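Local coordinates for protein hydrolase (Burkholderia cenocepacia, PDB 4QKU) that probably hydrolyses fumarylacetoacetate to fumarate and acetoacetate, the last step of phenylalanine and tyrosine breakdown, as a metal-dependent enzyme of the FAH family, at residues 25-30 and 128-133; 158-163 and 384-389. All coordinates share one frame; numbering follows the deposited sequence.

Contact 1. Residues 25-30 and 128-133; sequences SWIETA and QVLVAQ
The indole of W26 meets L130 at one point, where CH2 of the six-membered ring lies 4.3 Å from L130 CD1. The methyl comes in obliquely. The ring of F112 also meets the indole, with the two planes at about 30°. L119 and R120 of helix 117-120 touch W26 as well. The indole N-H is taken up by the backbone, NE1 bonding to L111 O. The same L130 methyl touches I27. The two aliphatic chains reach toward each other tip to tip, with I27 CD1 4.1 Å from L130 CD1. L130 is the first residue after helix 123-129. It opens strand 130-132, an outermost strand of the five-stranded antiparallel sheet in the N-terminal part of the chain. W26 and I27, in the loop before strand 44-49, pack on the start of this strand and on F112. I27 also packs on L60 of strand 55-60, and L130 on Q63 and V65 of strand 63-66. S25 forms an ST turn, its OG accepting from I27 N at 3.1 Å with an N-H...O angle of 158°. The same oxygen is bonded to F112 O. A backbone bond from A30 N to I27 O, also 3.1 Å, closes the next turn, a 3-10 segment.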
loop_
_atom_site.group_PDB
_atom_site.type_symbol
_atom_site.label_atom_id
_atom_site.label_comp_id
_atom_site.label_asym_id
_atom_site.label_seq_id
_atom_site.Cartn_x
_atom_site.Cartn_y
_atom_site.Cartn_z
ATOM N N SER B 25 -6.697 22.413 -32.943
ATOM C CA SER B 25 -5.804 23.383 -32.325
ATOM C C SER B 25 -4.901 24.144 -33.307
ATOM O O SER B 25 -4.591 23.667 -34.410
ATOM C CB SER B 25 -4.942 22.675 -31.299
ATOM O OG SER B 25 -4.271 23.614 -30.477
ATOM N N TRP B 26 -4.487 25.340 -32.886
ATOM C CA TRP B 26 -3.446 26.101 -33.597
ATOM C C TRP B 26 -2.025 25.528 -33.291
ATOM O O TRP B 26 -1.033 25.893 -33.943
ATOM C CB TRP B 26 -3.511 27.599 -33.279
ATOM C CG TRP B 26 -3.640 27.943 -31.824
ATOM C CD1 TRP B 26 -4.783 28.273 -31.155
ATOM C CD2 TRP B 26 -2.594 28.009 -30.865
ATOM N NE1 TRP B 26 -4.513 28.541 -29.840
ATOM C CE2 TRP B 26 -3.172 28.384 -29.633
ATOM C CE3 TRP B 26 -1.220 27.801 -30.924
ATOM C CZ2 TRP B 26 -2.426 28.553 -28.482
ATOM C CZ3 TRP B 26 -0.472 27.972 -29.751
ATOM C CH2 TRP B 26 -1.079 28.340 -28.561
ATOM N N ILE B 27 -1.950 24.617 -32.332
ATOM C CA ILE B 27 -0.813 23.718 -32.233
ATOM C C ILE B 27 -1.066 22.600 -33.217
ATOM O O ILE B 27 -1.791 21.634 -32.924
ATOM C CB ILE B 27 -0.641 23.195 -30.794
ATOM C CG1 ILE B 27 -0.210 24.368 -29.924
ATOM C CG2 ILE B 27 0.395 22.090 -30.721
ATOM C CD1 ILE B 27 -0.454 24.146 -28.467
ATOM N N GLU B 28 -0.443 22.743 -34.386
ATOM C CA GLU B 28 -0.751 21.926 -35.548
ATOM C C GLU B 28 -0.460 20.436 -35.375
ATOM O O GLU B 28 -1.147 19.599 -35.942
ATOM C CB GLU B 28 -0.003 22.455 -36.794
ATOM C CG GLU B 28 -0.542 21.901 -38.122
ATOM C CD GLU B 28 -2.025 22.212 -38.351
ATOM O OE1 GLU B 28 -2.441 23.410 -38.188
ATOM O OE2 GLU B 28 -2.779 21.275 -38.719
ATOM N N THR B 29 0.541 20.100 -34.580
ATOM C CA THR B 29 0.868 18.686 -34.375
ATOM C C THR B 29 -0.261 17.911 -33.688
ATOM O O THR B 29 -0.341 16.692 -33.806
ATOM C CB THR B 29 2.168 18.510 -33.582
ATOM O OG1 THR B 29 2.110 19.252 -32.354
ATOM C CG2 THR B 29 3.352 18.970 -34.440
ATOM N N ALA B 30 -1.143 18.632 -33.003
ATOM C CA ALA B 30 -2.282 18.032 -32.351
ATOM C C ALA B 30 -3.272 17.499 -33.348
ATOM O O ALA B 30 -3.985 16.537 -33.074
ATOM C CB ALA B 30 -2.966 19.048 -31.448
ATOM N N GLN B 128 6.985 31.057 -23.240
ATOM C CA GLN B 128 7.049 30.886 -21.782
ATOM C C GLN B 128 6.076 29.830 -21.224
ATOM O O GLN B 128 6.318 29.323 -20.130
ATOM C CB GLN B 128 6.865 32.214 -21.041
ATOM N N VAL B 129 4.995 29.490 -21.931
ATOM C CA VAL B 129 3.991 28.579 -21.367
ATOM C C VAL B 129 3.899 27.212 -22.040
ATOM O O VAL B 129 3.172 26.333 -21.575
ATOM C CB VAL B 129 2.590 29.216 -21.353
ATOM C CG1 VAL B 129 2.644 30.584 -20.688
ATOM C CG2 VAL B 129 2.013 29.321 -22.752
ATOM N N LEU B 130 4.631 27.030 -23.122
ATOM C CA LEU B 130 4.660 25.758 -23.797
ATOM C C LEU B 130 6.076 25.226 -23.778
ATOM O O LEU B 130 7.046 25.972 -23.949
ATOM C CB LEU B 130 4.194 25.906 -25.235
ATOM C CG LEU B 130 2.771 26.439 -25.398
ATOM C CD1 LEU B 130 2.463 26.624 -26.886
ATOM C CD2 LEU B 130 1.743 25.531 -24.755
ATOM N N VAL B 131 6.176 23.912 -23.618
ATOM C CA VAL B 131 7.444 23.235 -23.563
ATOM C C VAL B 131 7.337 22.005 -24.443
ATOM O O VAL B 131 6.393 21.238 -24.317
ATOM C CB VAL B 131 7.755 22.822 -22.122
ATOM C CG1 VAL B 131 8.985 21.930 -22.070
ATOM C CG2 VAL B 131 7.950 24.061 -21.251
ATOM N N ALA B 132 8.300 21.816 -25.332
ATOM C CA ALA B 132 8.278 20.653 -26.211
ATOM C C ALA B 132 8.486 19.394 -25.364
ATOM O O ALA B 132 9.306 19.395 -24.434
ATOM C CB ALA B 132 9.338 20.767 -27.308
ATOM N N GLN B 133 7.724 18.351 -25.673
ATOM C CA GLN B 133 7.859 17.070 -24.988
ATOM C C GLN B 133 9.277 16.558 -25.113
ATOM O O GLN B 133 9.816 16.002 -24.170
ATOM C CB GLN B 133 6.850 16.063 -25.534
ATOM C CG GLN B 133 5.423 16.374 -25.091
ATOM C CD GLN B 133 4.372 15.489 -25.756
ATOM O OE1 GLN B 133 4.571 14.278 -25.901
ATOM N NE2 GLN B 133 3.250 16.076 -26.144
#

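Contact 2. Residues 158-163 and 384-389; sequences TNVGSM and SLLELT
N159 and E387 join the two helices with one hydrogen bond. N159 ND2 donates a hydrogen bond to E387 OE1 at 2.9 Å, and the N-H...O angle is 170°. The acceptor lies almost in the amide plane of N159. On the glutamate side the anti lone pair is used, the one away from OE2. The two side chains cross at about a right angle, and amide and carboxylate are turned 64° apart. E387 has CG anti to the carbonyl carbon, beside the backbone N (chi1 -69°), and runs on extended, which carries the carboxylate across to helix 154-164. OE1 is also bonded to S375 OG. The other oxygen, OE2, accepts from S384 OG at 2.9 Å and is bonded to H156 ND1. Both oxygens of this buried carboxylate are therefore held, and its rotation is restrained. H156 is the predicted proton acceptor of the FAH-type active site, so E387 probably helps to orient its imidazole. S384 is the N-cap of helix 385-388: its OG accepts from E387 N at 3.2 Å. Beside the polar link lies an apolar one. M163 is extended beyond CG, and it and L386 lie alongside each other, pointing opposite ways. M163 SD lies 3.9 Å from L386 CD1, and M163 CE sits 3.8 Å from L386 O. The CD1 branch of L386 meets both SD and CE of M163. The second methyl, L386 CD2, is turned to V160, 4.4 Å from V160 CG2. V160 also touches Y151, a predicted substrate-binding residue, and lies close to a bound sulfate, probably from the crystallisation liquor. W390 flanks M163, while R260 of helix 260-266 touches L386.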
loop_
_atom_site.group_PDB
_atom_site.type_symbol
_atom_site.label_atom_id
_atom_site.label_comp_id
_atom_site.label_asym_id
_atom_site.label_seq_id
_atom_site.Cartn_x
_atom_site.Cartn_y
_atom_site.Cartn_z
ATOM N N THR B 158 -8.752 -17.581 -16.736
ATOM C CA THR B 158 -8.939 -18.956 -17.180
ATOM C C THR B 158 -7.605 -19.543 -17.667
ATOM O O THR B 158 -7.319 -20.707 -17.409
ATOM C CB THR B 158 -10.020 -19.034 -18.284
ATOM O OG1 THR B 158 -11.157 -18.258 -17.894
ATOM C CG2 THR B 158 -10.442 -20.474 -18.534
ATOM N N ASN B 159 -6.809 -18.759 -18.388
ATOM C CA ASN B 159 -5.488 -19.236 -18.863
ATOM C C ASN B 159 -4.600 -19.607 -17.676
ATOM O O ASN B 159 -4.054 -20.699 -17.611
ATOM C CB ASN B 159 -4.771 -18.174 -19.717
ATOM C CG ASN B 159 -5.371 -18.023 -21.111
ATOM O OD1 ASN B 159 -6.022 -18.929 -21.611
ATOM N ND2 ASN B 159 -5.120 -16.876 -21.755
ATOM N N VAL B 160 -4.486 -18.698 -16.723
ATOM C CA VAL B 160 -3.582 -18.902 -15.613
ATOM C C VAL B 160 -4.045 -20.052 -14.700
ATOM O O VAL B 160 -3.246 -20.943 -14.392
ATOM C CB VAL B 160 -3.369 -17.597 -14.831
ATOM C CG1 VAL B 160 -2.573 -17.848 -13.555
ATOM C CG2 VAL B 160 -2.629 -16.589 -15.704
ATOM N N GLY B 161 -5.315 -20.067 -14.311
ATOM C CA GLY B 161 -5.867 -21.192 -13.556
ATOM C C GLY B 161 -5.721 -22.560 -14.256
ATOM O O GLY B 161 -5.785 -23.595 -13.608
ATOM N N SER B 162 -5.554 -22.563 -15.581
ATOM C CA SER B 162 -5.389 -23.801 -16.350
ATOM C C SER B 162 -4.032 -24.410 -16.140
ATOM O O SER B 162 -3.843 -25.593 -16.402
ATOM C CB SER B 162 -5.544 -23.572 -17.867
ATOM O OG SER B 162 -6.911 -23.365 -18.163
ATOM N N MET B 163 -3.091 -23.598 -15.689
ATOM C CA MET B 163 -1.757 -24.091 -15.395
ATOM C C MET B 163 -1.652 -24.675 -13.989
ATOM O O MET B 163 -0.701 -25.395 -13.705
ATOM C CB MET B 163 -0.746 -22.981 -15.594
ATOM C CG MET B 163 -0.691 -22.520 -17.029
ATOM S SD MET B 163 0.203 -20.997 -17.261
ATOM C CE MET B 163 0.244 -20.870 -19.081
ATOM N N SER B 384 0.255 -11.351 -21.406
ATOM C CA SER B 384 1.555 -11.652 -20.821
ATOM C C SER B 384 2.287 -12.696 -21.630
ATOM O O SER B 384 1.656 -13.425 -22.389
ATOM C CB SER B 384 1.375 -12.169 -19.401
ATOM O OG SER B 384 0.801 -13.450 -19.417
ATOM N N LEU B 385 3.603 -12.801 -21.473
ATOM C CA LEU B 385 4.351 -13.837 -22.183
ATOM C C LEU B 385 4.079 -15.227 -21.617
ATOM O O LEU B 385 4.040 -16.227 -22.366
ATOM C CB LEU B 385 5.843 -13.535 -22.198
ATOM C CG LEU B 385 6.179 -12.416 -23.175
ATOM C CD1 LEU B 385 7.454 -11.710 -22.791
ATOM C CD2 LEU B 385 6.294 -12.964 -24.581
ATOM N N LEU B 386 3.838 -15.295 -20.311
ATOM C CA LEU B 386 3.383 -16.531 -19.705
ATOM C C LEU B 386 2.259 -17.117 -20.563
ATOM O O LEU B 386 2.305 -18.306 -20.913
ATOM C CB LEU B 386 2.904 -16.302 -18.274
ATOM C CG LEU B 386 2.282 -17.527 -17.584
ATOM C CD1 LEU B 386 3.280 -18.663 -17.478
ATOM C CD2 LEU B 386 1.718 -17.168 -16.221
ATOM N N GLU B 387 1.268 -16.290 -20.903
ATOM C CA GLU B 387 0.142 -16.742 -21.727
ATOM C C GLU B 387 0.534 -16.921 -23.210
ATOM O O GLU B 387 0.281 -17.968 -23.792
ATOM C CB GLU B 387 -1.034 -15.782 -21.619
ATOM C CG GLU B 387 -1.739 -15.774 -20.267
ATOM C CD GLU B 387 -2.623 -14.554 -20.091
ATOM O OE1 GLU B 387 -3.829 -14.623 -20.411
ATOM O OE2 GLU B 387 -2.102 -13.491 -19.689
ATOM N N LEU B 388 1.192 -15.926 -23.794
ATOM C CA LEU B 388 1.551 -15.950 -25.214
ATOM C C LEU B 388 2.421 -17.125 -25.605
ATOM O O LEU B 388 2.235 -17.680 -26.657
ATOM C CB LEU B 388 2.304 -14.681 -25.615
ATOM C CG LEU B 388 1.474 -13.410 -25.584
ATOM C CD1 LEU B 388 2.374 -12.190 -25.494
ATOM C CD2 LEU B 388 0.569 -13.337 -26.810
ATOM N N THR B 389 3.355 -17.509 -24.739
ATOM C CA THR B 389 4.252 -18.619 -25.032
ATOM C C THR B 389 3.859 -19.891 -24.293
ATOM O O THR B 389 4.583 -20.882 -24.336
ATOM C CB THR B 389 5.690 -18.276 -24.658
ATOM O OG1 THR B 389 5.855 -18.407 -23.248
ATOM C CG2 THR B 389 6.013 -16.855 -25.057
#

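How the contacts relate
Contacts 1 and 2 lie on opposite sides of the chain's centre, with their own centres 43 Å apart. Their nearest atoms are about 26 Å apart. They come in series along the chain: 25-30 and 128-133 are joined before 158-163 and 384-389. No helix or strand is shared. Contact 1 belongs to the N-terminal part, with its five-stranded antiparallel sheet, and lies away from the known and predicted sites. Contact 2 pairs two helices of the C-terminal FAH hydrolase region, next to the predicted active site. Contact 1 thus concerns the N-terminal fold, whereas contact 2 lies in the second shell of the probable catalytic centre.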